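Long-range contacts in alcohol dehydrogenase (Escherichia coli, PDB 5VM2), which is of unknown substrate specificity but probably oxidises an alcohol group with NAD or NADP as acceptor, as a zinc-containing member of the alcohol dehydrogenase family: residues P168-I173 and A238-E243; A193-V198 and G213-I218; H159-A164 and Q186-L191; G262-V267 and R283-Q288; P153-M158 and P298-A303. One frame throughout, in Å; residues are numbered along the deposited sequence.

Contact 1 of 5, residues P168-I173 and A238-E243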
# COMPACT_ATOMS: atom_id res chain seq x y z
N PRO A 168 -5.28 19.60 11.80
CA PRO A 168 -4.48 20.26 12.84
C PRO A 168 -5.23 20.19 14.16
O PRO A 168 -6.46 20.23 14.20
CB PRO A 168 -4.36 21.71 12.34
CG PRO A 168 -4.63 21.64 10.88
CD PRO A 168 -5.54 20.48 10.65
N GLY A 169 -4.47 20.05 15.25
CA GLY A 169 -5.05 19.95 16.57
C GLY A 169 -5.41 18.55 17.01
O GLY A 169 -5.89 18.37 18.14
N LYS A 170 -5.22 17.55 16.16
CA LYS A 170 -5.45 16.16 16.51
C LYS A 170 -4.10 15.49 16.76
O LYS A 170 -3.24 15.47 15.87
CB LYS A 170 -6.23 15.43 15.42
CG LYS A 170 -7.63 16.00 15.26
CD LYS A 170 -8.52 15.15 14.37
CE LYS A 170 -9.97 15.59 14.52
NZ LYS A 170 -10.86 14.99 13.47
N LYS A 171 -3.91 14.98 17.98
CA LYS A 171 -2.69 14.28 18.31
C LYS A 171 -2.79 12.85 17.80
O LYS A 171 -3.80 12.18 18.03
CB LYS A 171 -2.44 14.29 19.82
CG LYS A 171 -2.23 15.67 20.40
CD LYS A 171 -1.74 15.59 21.83
CE LYS A 171 -0.35 14.98 21.90
NZ LYS A 171 0.70 15.91 21.41
N ILE A 172 -1.74 12.38 17.14
CA ILE A 172 -1.79 11.13 16.39
C ILE A 172 -0.69 10.20 16.88
O ILE A 172 0.45 10.63 17.12
CB ILE A 172 -1.68 11.40 14.88
CG1 ILE A 172 -2.91 12.19 14.41
CG2 ILE A 172 -1.56 10.10 14.09
CD1 ILE A 172 -3.03 12.32 12.93
N ILE A 173 -1.04 8.92 17.04
CA ILE A 173 -0.09 7.85 17.32
C ILE A 173 -0.19 6.85 16.19
O ILE A 173 -1.29 6.37 15.88
CB ILE A 173 -0.37 7.17 18.67
CG1 ILE A 173 -0.20 8.15 19.83
CG2 ILE A 173 0.57 5.98 18.84
CD1 ILE A 173 -0.61 7.58 21.17
N ALA A 238 -4.48 9.76 22.56
CA ALA A 238 -4.41 10.40 21.26
C ALA A 238 -5.79 10.52 20.62
O ALA A 238 -6.67 9.68 20.84
CB ALA A 238 -3.47 9.62 20.33
N ASP A 239 -5.97 11.58 19.82
CA ASP A 239 -7.20 11.73 19.05
C ASP A 239 -7.40 10.55 18.09
O ASP A 239 -8.52 10.06 17.92
CB ASP A 239 -7.17 13.03 18.25
CG ASP A 239 -7.20 14.26 19.14
OD1 ASP A 239 -6.13 14.62 19.68
OD2 ASP A 239 -8.29 14.84 19.30
N ILE A 240 -6.33 10.12 17.44
CA ILE A 240 -6.39 9.05 16.45
C ILE A 240 -5.21 8.13 16.68
O ILE A 240 -4.08 8.60 16.82
CB ILE A 240 -6.36 9.59 15.00
CG1 ILE A 240 -7.49 10.61 14.76
CG2 ILE A 240 -6.45 8.45 14.02
CD1 ILE A 240 -7.20 11.56 13.61
N VAL A 241 -5.46 6.83 16.73
CA VAL A 241 -4.40 5.83 16.76
C VAL A 241 -4.52 5.01 15.49
O VAL A 241 -5.58 4.42 15.22
CB VAL A 241 -4.47 4.93 18.00
CG1 VAL A 241 -3.30 3.95 17.99
CG2 VAL A 241 -4.48 5.75 19.27
N PHE A 242 -3.45 4.98 14.71
CA PHE A 242 -3.37 4.13 13.52
C PHE A 242 -2.61 2.87 13.88
O PHE A 242 -1.50 2.93 14.42
CB PHE A 242 -2.67 4.85 12.37
CG PHE A 242 -3.42 6.03 11.84
CD1 PHE A 242 -3.22 7.30 12.37
CD2 PHE A 242 -4.33 5.87 10.81
CE1 PHE A 242 -3.91 8.39 11.87
CE2 PHE A 242 -5.03 6.96 10.31
CZ PHE A 242 -4.82 8.22 10.84
N GLU A 243 -3.20 1.72 13.58
CA GLU A 243 -2.52 0.43 13.67
C GLU A 243 -2.15 0.01 12.25
O GLU A 243 -3.02 -0.19 11.41
CB GLU A 243 -3.40 -0.61 14.35
CG GLU A 243 -2.64 -1.80 14.90
CD GLU A 243 -2.17 -2.74 13.81
OE1 GLU A 243 -1.05 -3.27 13.93
OE2 GLU A 243 -2.93 -2.95 12.83
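Strands 171-173 and 240-243 run parallel, 4.9 Å apart at their axes' closest approach and 20° off alignment, with Ile-172 paired to Ile-240 and Ile-173 to Val-241. Ile-173 N donates to Ile-240 O at 3.1 Å, and Phe-242 N returns a shorter bond of 2.8 Å to Ile-173 O. Where the strands enter the sheet, a side chain takes over: Lys-171 N reaches Asp-239 OD1 at 2.8 Å, coming from above the carboxylate plane, while Lys-171 O receives two weak bonds from the N atoms of Asp-239 and Ile-240. This pair is the centre of the six-stranded parallel sheet of a Rossmann fold, the place where strand order reverses between its two halves. On one face the CG2 methyl of Ile-172 meets the Phe-242 ring edge-on and in plane, 3.7 Å from CE1; Cys-188 of helix 179-190 packs against both residues. The other face carries Ile-173, whose CD1 lies 3.6 Å from Ala-238 CB. Lys-170 CD brushes Ile-240 CD1 at 3.9 Å, its extended chain carrying NZ onward to the carbonyl O of Asp-165.

Contact 2 of 5, residues A193-V198 and G213-I218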
# COMPACT_ATOMS: atom_id res chain seq x y z
N ALA A 193 -1.72 17.58 10.52
CA ALA A 193 -1.42 17.19 11.89
C ALA A 193 0.01 17.60 12.24
O ALA A 193 0.92 17.48 11.42
CB ALA A 193 -1.60 15.68 12.07
N THR A 194 0.19 18.10 13.46
CA THR A 194 1.48 18.61 13.91
C THR A 194 2.11 17.80 15.03
O THR A 194 3.30 17.99 15.32
CB THR A 194 1.35 20.07 14.38
OG1 THR A 194 0.46 20.12 15.50
CG2 THR A 194 0.80 20.96 13.26
N GLU A 195 1.36 16.91 15.68
CA GLU A 195 1.87 16.10 16.78
C GLU A 195 1.61 14.64 16.42
O GLU A 195 0.47 14.16 16.51
CB GLU A 195 1.20 16.47 18.11
CG GLU A 195 1.33 17.94 18.49
CD GLU A 195 2.70 18.29 19.03
OE1 GLU A 195 3.31 17.43 19.71
OE2 GLU A 195 3.17 19.41 18.77
N ILE A 196 2.66 13.95 15.98
CA ILE A 196 2.57 12.58 15.50
C ILE A 196 3.64 11.76 16.19
O ILE A 196 4.84 12.01 15.97
CB ILE A 196 2.74 12.48 13.97
CG1 ILE A 196 1.88 13.52 13.25
CG2 ILE A 196 2.40 11.08 13.50
CD1 ILE A 196 2.08 13.51 11.74
N ALA A 197 3.23 10.78 16.98
CA ALA A 197 4.15 9.82 17.58
C ALA A 197 4.12 8.54 16.77
O ALA A 197 3.05 8.08 16.35
CB ALA A 197 3.79 9.55 19.04
N VAL A 198 5.30 7.96 16.53
CA VAL A 198 5.43 6.74 15.75
C VAL A 198 6.16 5.70 16.59
O VAL A 198 7.23 5.98 17.14
CB VAL A 198 6.17 6.98 14.42
CG1 VAL A 198 6.40 5.66 13.70
CG2 VAL A 198 5.38 7.94 13.54
N GLY A 213 9.21 12.96 9.29
CA GLY A 213 8.47 14.00 9.97
C GLY A 213 7.76 13.61 11.25
O GLY A 213 6.94 14.41 11.74
N ALA A 214 8.03 12.44 11.81
CA ALA A 214 7.43 12.08 13.09
C ALA A 214 7.83 13.08 14.16
O ALA A 214 9.00 13.46 14.26
CB ALA A 214 7.86 10.67 13.50
N THR A 215 6.86 13.54 14.95
CA THR A 215 7.17 14.44 16.06
C THR A 215 8.00 13.74 17.13
O THR A 215 8.98 14.30 17.63
CB THR A 215 5.87 14.99 16.67
OG1 THR A 215 5.11 15.66 15.67
CG2 THR A 215 6.18 15.95 17.81
N VAL A 216 7.58 12.54 17.53
CA VAL A 216 8.29 11.74 18.52
C VAL A 216 8.34 10.32 17.99
O VAL A 216 7.40 9.87 17.32
CB VAL A 216 7.58 11.80 19.90
CG1 VAL A 216 8.27 10.88 20.91
CG2 VAL A 216 7.54 13.23 20.43
N VAL A 217 9.44 9.62 18.25
CA VAL A 217 9.57 8.21 17.89
C VAL A 217 9.80 7.41 19.16
O VAL A 217 10.52 7.86 20.06
CB VAL A 217 10.70 7.98 16.86
CG1 VAL A 217 10.33 8.61 15.52
CG2 VAL A 217 12.01 8.55 17.37
N ILE A 218 9.19 6.23 19.24
CA ILE A 218 9.17 5.44 20.45
C ILE A 218 9.52 4.01 20.09
O ILE A 218 8.86 3.39 19.25
CB ILE A 218 7.80 5.50 21.16
CG1 ILE A 218 7.56 6.90 21.74
CG2 ILE A 218 7.70 4.44 22.25
CD1 ILE A 218 6.09 7.27 21.88
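Thr-215 turns OG1 anti to its own carbonyl carbon (chi1 -58°), which aims the hydroxyl at the backbone of Thr-194 and Ile-196, while its CG2, anti to the backbone N, is left beside the carboxylate of Glu-195. The hydroxyl serves twice. Thr-215 OG1 donates to Thr-194 O at 3.0 Å, arriving above that carbonyl plane rather than on a lone pair, and accepts the N-H of Ile-196, its N also at 3.0 Å and the bond fairly straight at 164°. One side-chain oxygen thus bridges two backbone groups of the other segment just ahead of the regular strand pairing. The Glu-195 chain, bent at chi2 (-77°), brings OE1 to 3.7 Å from Thr-215 CG2.

Beyond this point the pairing is parallel. Val-216 N bonds to Ile-196 O, to which Thr-215 N adds a weak bond; then Val-198 N bonds to Val-216 O at 2.9 Å, and Ile-218 N to Val-198 O. Val-198 points CG2 at the methyl of Ala-214, 3.7 Å from CB, and on the other face Ala-197 CB stands 4.3 Å from Ile-218 CD1.

The two strands are joined through helix 203-211 in a beta-alpha-beta crossover of the Rossmann fold, with Gly-213 closing that helix in a Schellman motif. Ala-209 of the helix covers Val-198, Ala-214 and Val-217; Phe-232 and Arg-228 of helix 225-232 lie over Ala-197 and Ile-218 respectively, and strand 171-175 flanks strand 195-200 on its inner side.

Contact 3 of 5, residues H159-A164 and Q186-L191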
# COMPACT_ATOMS: atom_id res chain seq x y z
N HIS A 159 -5.63 7.26 2.25
CA HIS A 159 -7.01 6.89 2.51
C HIS A 159 -7.27 6.74 4.01
O HIS A 159 -8.32 7.16 4.51
CB HIS A 159 -7.32 5.58 1.76
CG HIS A 159 -8.73 5.12 1.88
ND1 HIS A 159 -9.79 5.78 1.29
CD2 HIS A 159 -9.26 4.03 2.48
CE1 HIS A 159 -10.91 5.14 1.55
NE2 HIS A 159 -10.62 4.07 2.28
N ALA A 160 -6.31 6.17 4.75
CA ALA A 160 -6.47 6.05 6.19
C ALA A 160 -6.58 7.42 6.85
O ALA A 160 -7.50 7.67 7.65
CB ALA A 160 -5.29 5.26 6.78
N ALA A 161 -5.66 8.33 6.53
CA ALA A 161 -5.69 9.65 7.14
C ALA A 161 -6.96 10.40 6.78
O ALA A 161 -7.54 11.11 7.62
CB ALA A 161 -4.46 10.46 6.71
N MET A 162 -7.42 10.28 5.53
CA MET A 162 -8.64 10.96 5.11
C MET A 162 -9.86 10.37 5.81
O MET A 162 -10.72 11.11 6.29
CB MET A 162 -8.80 10.87 3.59
CG MET A 162 -7.75 11.64 2.81
SD MET A 162 -8.30 13.32 2.51
CE MET A 162 -7.28 13.75 1.10
N LEU A 163 -9.93 9.04 5.86
CA LEU A 163 -11.02 8.38 6.59
C LEU A 163 -11.04 8.81 8.05
O LEU A 163 -12.11 8.99 8.63
CB LEU A 163 -10.86 6.86 6.50
CG LEU A 163 -11.64 6.11 5.42
CD1 LEU A 163 -11.71 4.63 5.76
CD2 LEU A 163 -13.03 6.69 5.26
N ALA A 164 -9.86 8.99 8.64
CA ALA A 164 -9.76 9.35 10.05
C ALA A 164 -10.05 10.82 10.30
O ALA A 164 -10.14 11.21 11.47
CB ALA A 164 -8.37 9.00 10.58
N GLN A 186 3.24 10.35 6.56
CA GLN A 186 3.30 11.44 5.59
C GLN A 186 1.91 11.92 5.20
O GLN A 186 1.70 13.12 4.98
CB GLN A 186 4.11 10.99 4.37
CG GLN A 186 5.54 10.62 4.73
CD GLN A 186 6.45 10.65 3.53
OE1 GLN A 186 6.87 11.71 3.09
NE2 GLN A 186 6.77 9.47 3.00
N ALA A 187 0.94 11.01 5.14
CA ALA A 187 -0.43 11.44 4.87
C ALA A 187 -0.96 12.32 6.01
O ALA A 187 -1.57 13.36 5.76
CB ALA A 187 -1.34 10.23 4.66
N CYS A 188 -0.70 11.93 7.26
CA CYS A 188 -1.13 12.75 8.39
C CYS A 188 -0.49 14.14 8.32
O CYS A 188 -1.14 15.14 8.63
CB CYS A 188 -0.79 12.07 9.71
SG CYS A 188 -1.79 10.59 10.04
N LYS A 189 0.78 14.20 7.92
CA LYS A 189 1.43 15.50 7.76
C LYS A 189 0.75 16.33 6.68
O LYS A 189 0.54 17.54 6.86
CB LYS A 189 2.91 15.32 7.42
CG LYS A 189 3.74 14.68 8.51
CD LYS A 189 5.09 15.38 8.65
CE LYS A 189 5.97 15.12 7.44
NZ LYS A 189 6.78 16.32 7.06
N CYS A 190 0.41 15.71 5.55
CA CYS A 190 -0.23 16.44 4.46
C CYS A 190 -1.59 16.97 4.87
O CYS A 190 -2.04 17.99 4.34
CB CYS A 190 -0.35 15.55 3.23
SG CYS A 190 1.23 15.19 2.45
N LEU A 191 -2.26 16.31 5.81
CA LEU A 191 -3.55 16.76 6.31
C LEU A 191 -3.42 17.73 7.48
O LEU A 191 -4.43 18.10 8.09
CB LEU A 191 -4.42 15.56 6.71
CG LEU A 191 -5.29 15.00 5.59
CD1 LEU A 191 -4.46 14.24 4.56
CD2 LEU A 191 -6.38 14.11 6.15
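Ala-187 and Ala-161 meet methyl to methyl, CB to CB at 3.7 Å, where helix 179-190 comes close to the last turns of helix 145-163. Neither residue has a longer side chain to hold the backbones apart, and the approach is close: the CA atoms of Ala-161 and Cys-188 are 5.7 Å from each other. Cys-188 follows along the second helix and takes a lesser share, its SG standing 4.3 Å from Ala-161 CB. On the sheet side of Ala-161, Ala-160 packs on Val-267 and Ala-164 on Ile-240.

At Leu-191 the chain has just left helical geometry, and its side chain leans back toward helix 145-163. The CD2 methyl does most of the touching. Leu-191 CD2 lies 3.5 Å from Ala-161 O and 4.2 Å from Ala-161 CB, so it covers the carbonyl and the methyl of one residue together. Leu-191 CD2 is also 4.2 Å from Met-162 SD. The methionine chain, bent at chi2 (-90°), crosses the leucine at about a right angle. These helices pack against the Rossmann sheet on the face carrying Ile-172 and Phe-242.

Between the two segments the contact is made by methyl groups and sulfur atoms, with the backbone carbonyl of Ala-161 lying beneath a methyl. It therefore rests on close fit and burial of apolar surface, and lacks the directionality of polar pairing.

Contact 4 of 5, residues G262-V267 and R283-Q288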
# COMPACT_ATOMS: atom_id res chain seq x y z
N GLY A 262 -12.28 9.25 20.72
CA GLY A 262 -11.30 9.21 19.65
C GLY A 262 -11.53 8.08 18.67
O GLY A 262 -12.56 7.40 18.68
N LYS A 263 -10.53 7.86 17.81
CA LYS A 263 -10.63 6.87 16.75
C LYS A 263 -9.42 5.95 16.75
O LYS A 263 -8.28 6.40 16.90
CB LYS A 263 -10.73 7.52 15.38
CG LYS A 263 -12.01 8.27 15.11
CD LYS A 263 -11.83 9.15 13.88
CE LYS A 263 -13.10 9.91 13.53
NZ LYS A 263 -12.83 10.93 12.49
N ILE A 264 -9.68 4.65 16.57
CA ILE A 264 -8.66 3.67 16.24
C ILE A 264 -8.88 3.25 14.79
O ILE A 264 -9.98 2.84 14.41
CB ILE A 264 -8.72 2.44 17.17
CG1 ILE A 264 -8.43 2.86 18.62
CG2 ILE A 264 -7.75 1.37 16.69
CD1 ILE A 264 -8.79 1.81 19.64
N MET A 265 -7.84 3.38 13.96
CA MET A 265 -7.90 2.97 12.57
C MET A 265 -7.01 1.75 12.38
O MET A 265 -5.82 1.79 12.73
CB MET A 265 -7.42 4.08 11.63
CG MET A 265 -7.93 5.47 11.96
SD MET A 265 -9.71 5.63 11.79
CE MET A 265 -9.98 5.23 10.06
N ILE A 266 -7.57 0.68 11.84
CA ILE A 266 -6.83 -0.54 11.55
C ILE A 266 -6.54 -0.53 10.05
O ILE A 266 -7.42 -0.80 9.23
CB ILE A 266 -7.61 -1.78 11.97
CG1 ILE A 266 -7.84 -1.75 13.48
CG2 ILE A 266 -6.88 -3.03 11.55
CD1 ILE A 266 -8.81 -2.77 13.95
N VAL A 267 -5.29 -0.21 9.71
CA VAL A 267 -4.90 -0.03 8.32
C VAL A 267 -4.47 -1.40 7.80
O VAL A 267 -3.30 -1.78 7.85
CB VAL A 267 -3.81 1.03 8.17
CG1 VAL A 267 -3.30 1.07 6.75
CG2 VAL A 267 -4.36 2.38 8.59
N ARG A 283 -16.16 5.08 26.22
CA ARG A 283 -16.72 6.43 26.06
C ARG A 283 -16.66 6.88 24.60
O ARG A 283 -16.01 7.86 24.24
CB ARG A 283 -16.00 7.40 26.99
CG ARG A 283 -16.48 7.28 28.42
CD ARG A 283 -15.91 8.36 29.32
NE ARG A 283 -16.63 8.45 30.59
CZ ARG A 283 -16.51 7.57 31.58
NH1 ARG A 283 -15.69 6.53 31.46
NH2 ARG A 283 -17.20 7.73 32.70
N GLU A 284 -17.38 6.12 23.77
CA GLU A 284 -17.69 6.47 22.38
C GLU A 284 -16.45 6.51 21.49
O GLU A 284 -16.36 7.32 20.56
CB GLU A 284 -18.47 7.79 22.32
CG GLU A 284 -19.57 7.84 23.37
CD GLU A 284 -20.82 8.54 22.90
OE1 GLU A 284 -21.93 8.05 23.22
OE2 GLU A 284 -20.70 9.59 22.23
N VAL A 285 -15.49 5.63 21.76
CA VAL A 285 -14.38 5.41 20.85
C VAL A 285 -14.87 4.63 19.64
O VAL A 285 -15.78 3.80 19.73
CB VAL A 285 -13.24 4.67 21.58
CG1 VAL A 285 -12.17 4.19 20.60
CG2 VAL A 285 -12.62 5.57 22.65
N THR A 286 -14.28 4.91 18.48
CA THR A 286 -14.61 4.25 17.23
C THR A 286 -13.39 3.48 16.73
O THR A 286 -12.28 4.02 16.68
CB THR A 286 -15.05 5.28 16.18
OG1 THR A 286 -16.33 5.82 16.53
CG2 THR A 286 -15.13 4.64 14.82
N ILE A 287 -13.60 2.21 16.38
CA ILE A 287 -12.60 1.40 15.71
C ILE A 287 -13.08 1.18 14.28
O ILE A 287 -14.17 0.64 14.06
CB ILE A 287 -12.39 0.05 16.42
CG1 ILE A 287 -11.98 0.25 17.87
CG2 ILE A 287 -11.35 -0.79 15.67
CD1 ILE A 287 -11.95 -1.04 18.67
N GLN A 288 -12.27 1.59 13.31
CA GLN A 288 -12.64 1.40 11.91
C GLN A 288 -11.51 0.73 11.16
O GLN A 288 -10.36 1.16 11.26
CB GLN A 288 -13.01 2.72 11.23
CG GLN A 288 -13.61 2.49 9.82
CD GLN A 288 -14.15 3.75 9.19
OE1 GLN A 288 -13.82 4.86 9.62
NE2 GLN A 288 -14.99 3.60 8.17
O HOH W 1 -15.18 8.05 17.76
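Gly-262 O receives the N-H of Thr-286, whose N is 3.0 Å away, and with it begins the parallel pairing of strand 262-267 with strand 286-290, the outermost strand on this side of the Rossmann sheet. The bonds then alternate in direction: Ile-264 N gives to Thr-286 O at 2.7 Å, Gln-288 N gives to Ile-264 O, and Ile-266 N gives to Gln-288 O. Ile-264 and Ile-287 lie side by side on one face, CD1 4.0 Å from CG1, and Ile-287 also sends CG2 to within 3.7 Å of Ile-266 CD1. On the other face Met-265 and Gln-288 point the same way. Bends at chi2 and chi3 (-65° and -60°) curl Met-265 back until its CE is 3.9 Å from Gln-288 OE1.

Farther out, Ala-254 and Val-258 pack on Ile-264, while Ile-240 and Phe-242 of strand 238-243 and Leu-163 of helix 145-163 surround Met-265. The extended chain of Lys-263 leads away from strand 286-290 and bonds through NZ to the carbonyl O of Ala-164. At the strand entrance a water lies 2.9 Å from Gly-262 O, 3.1 Å from Glu-284 O and 2.8 Å from Thr-286 OG1.

Contact 5 of 5, residues P153-M158 and P298-A303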
# COMPACT_ATOMS: atom_id res chain seq x y z
N PRO A 153 1.01 2.27 -2.36
CA PRO A 153 1.05 2.22 -0.89
C PRO A 153 0.86 3.59 -0.25
O PRO A 153 0.28 3.68 0.83
CB PRO A 153 2.43 1.63 -0.58
CG PRO A 153 3.26 1.94 -1.79
CD PRO A 153 2.30 1.85 -2.94
N ALA A 154 1.33 4.66 -0.90
CA ALA A 154 1.06 5.99 -0.38
C ALA A 154 -0.43 6.27 -0.36
O ALA A 154 -0.94 6.91 0.58
CB ALA A 154 1.80 7.04 -1.21
N ALA A 155 -1.16 5.80 -1.37
CA ALA A 155 -2.61 5.95 -1.40
C ALA A 155 -3.27 5.22 -0.24
O ALA A 155 -4.31 5.67 0.26
CB ALA A 155 -3.16 5.46 -2.73
N VAL A 156 -2.71 4.08 0.17
CA VAL A 156 -3.21 3.36 1.34
C VAL A 156 -3.16 4.25 2.58
O VAL A 156 -4.13 4.35 3.34
CB VAL A 156 -2.42 2.06 1.55
CG1 VAL A 156 -2.80 1.42 2.88
CG2 VAL A 156 -2.64 1.10 0.39
N GLY A 157 -2.01 4.89 2.81
CA GLY A 157 -1.89 5.77 3.96
C GLY A 157 -2.73 7.02 3.82
O GLY A 157 -3.29 7.53 4.80
N MET A 158 -2.84 7.54 2.59
CA MET A 158 -3.67 8.72 2.36
C MET A 158 -5.14 8.43 2.67
O MET A 158 -5.82 9.26 3.29
CB MET A 158 -3.51 9.19 0.91
CG MET A 158 -4.13 10.56 0.64
SD MET A 158 -3.27 11.93 1.46
CE MET A 158 -1.58 11.47 1.16
N PRO A 298 -5.37 10.82 -7.39
CA PRO A 298 -4.96 12.18 -7.78
C PRO A 298 -4.36 12.98 -6.65
O PRO A 298 -3.29 13.58 -6.82
CB PRO A 298 -6.27 12.79 -8.30
CG PRO A 298 -7.06 11.62 -8.79
CD PRO A 298 -6.77 10.55 -7.78
N VAL A 299 -4.99 13.00 -5.47
CA VAL A 299 -4.47 13.79 -4.37
C VAL A 299 -3.13 13.24 -3.88
O VAL A 299 -2.28 13.99 -3.40
CB VAL A 299 -5.50 13.88 -3.22
CG1 VAL A 299 -5.67 12.54 -2.53
CG2 VAL A 299 -5.08 14.95 -2.22
N THR A 300 -2.92 11.92 -4.00
CA THR A 300 -1.65 11.34 -3.58
C THR A 300 -0.55 11.67 -4.58
O THR A 300 0.57 12.04 -4.19
CB THR A 300 -1.80 9.82 -3.42
OG1 THR A 300 -2.87 9.54 -2.51
CG2 THR A 300 -0.51 9.21 -2.90
N ILE A 301 -0.85 11.55 -5.87
CA ILE A 301 0.09 11.97 -6.90
C ILE A 301 0.46 13.44 -6.71
O ILE A 301 1.63 13.83 -6.79
CB ILE A 301 -0.49 11.71 -8.30
CG1 ILE A 301 -0.59 10.21 -8.56
CG2 ILE A 301 0.35 12.38 -9.37
CD1 ILE A 301 -1.45 9.85 -9.77
N GLU A 302 -0.56 14.29 -6.46
CA GLU A 302 -0.31 15.70 -6.15
C GLU A 302 0.69 15.84 -5.00
O GLU A 302 1.65 16.60 -5.09
CB GLU A 302 -1.62 16.39 -5.74
CG GLU A 302 -2.60 16.76 -6.82
CD GLU A 302 -3.86 17.36 -6.23
OE1 GLU A 302 -3.75 18.20 -5.31
OE2 GLU A 302 -4.98 17.00 -6.66
N ALA A 303 0.45 15.11 -3.91
CA ALA A 303 1.27 15.27 -2.71
C ALA A 303 2.71 14.86 -2.98
O ALA A 303 3.64 15.53 -2.52
CB ALA A 303 0.67 14.45 -1.57
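Thr-300 OG1 is hydrogen-bonded to the carbonyl O of Arg-296, just ahead of helix 297-305, and with that bond made it lies against the carbon atoms of helix 153-158. Met-158 CB and CG are each 3.5 Å from Thr-300 OG1, and Ala-155 CB is 4.1 Å from it. With OG1 anti to its carbonyl carbon (chi1 -56°), the two branches of Thr-300 divide along the surface of helix 153-158, CG2 of Thr-300 lying 3.6 Å from Ala-154 CB.

The Met-158 and Thr-300 side chains run alongside one another, pointing opposite ways. Met-158 holds CG anti to its backbone N (chi1 -169°), which carries the chain across to helix 298-303, where CG also touches Val-299 CG1 at 4.0 Å. The axes of segments 153-158 and 298-303 cross at 109° with a closest approach of 9.4 Å, and the contact is compact, centred on Thr-300. Phe-309 packs on both Ala-154 and Met-158 beside it, and Val-151 of helix 145-163 touches Thr-300. The same helix carries Glu-152, which binds the magnesium ion with His-65 and Glu-66; the Ala-155 side chain is about 8 Å from that ion.

The threonine hydroxyl, buried but already bonded to Arg-296 O, can be enclosed by methylene and methyl groups without needing a polar partner from segment 153-158. Its contribution across the interface is accordingly one of shape and van der Waals contact.

Overall arrangement
Contacts 1, 2 and 4 lie in one six-stranded parallel sheet. Contact 1 pairs its two middle strands, contact 2 the two at one margin and contact 4 the two at the other; their centres are 9 and 10 Å from that of contact 1, and 19 Å from each other. Contact 3 packs helices 145-163 and 179-190 together over one face of this sheet, its centre 10 Å from contact 1. Contact 5, centred 9 Å from contact 3, uses an earlier part of helix 145-163 and lies nearest the chain's centre. In sequence, segments 153-158 and 298-303 enclose all the others. Helix 145-163 runs from the magnesium site, to which it gives Glu-152, to the sheet.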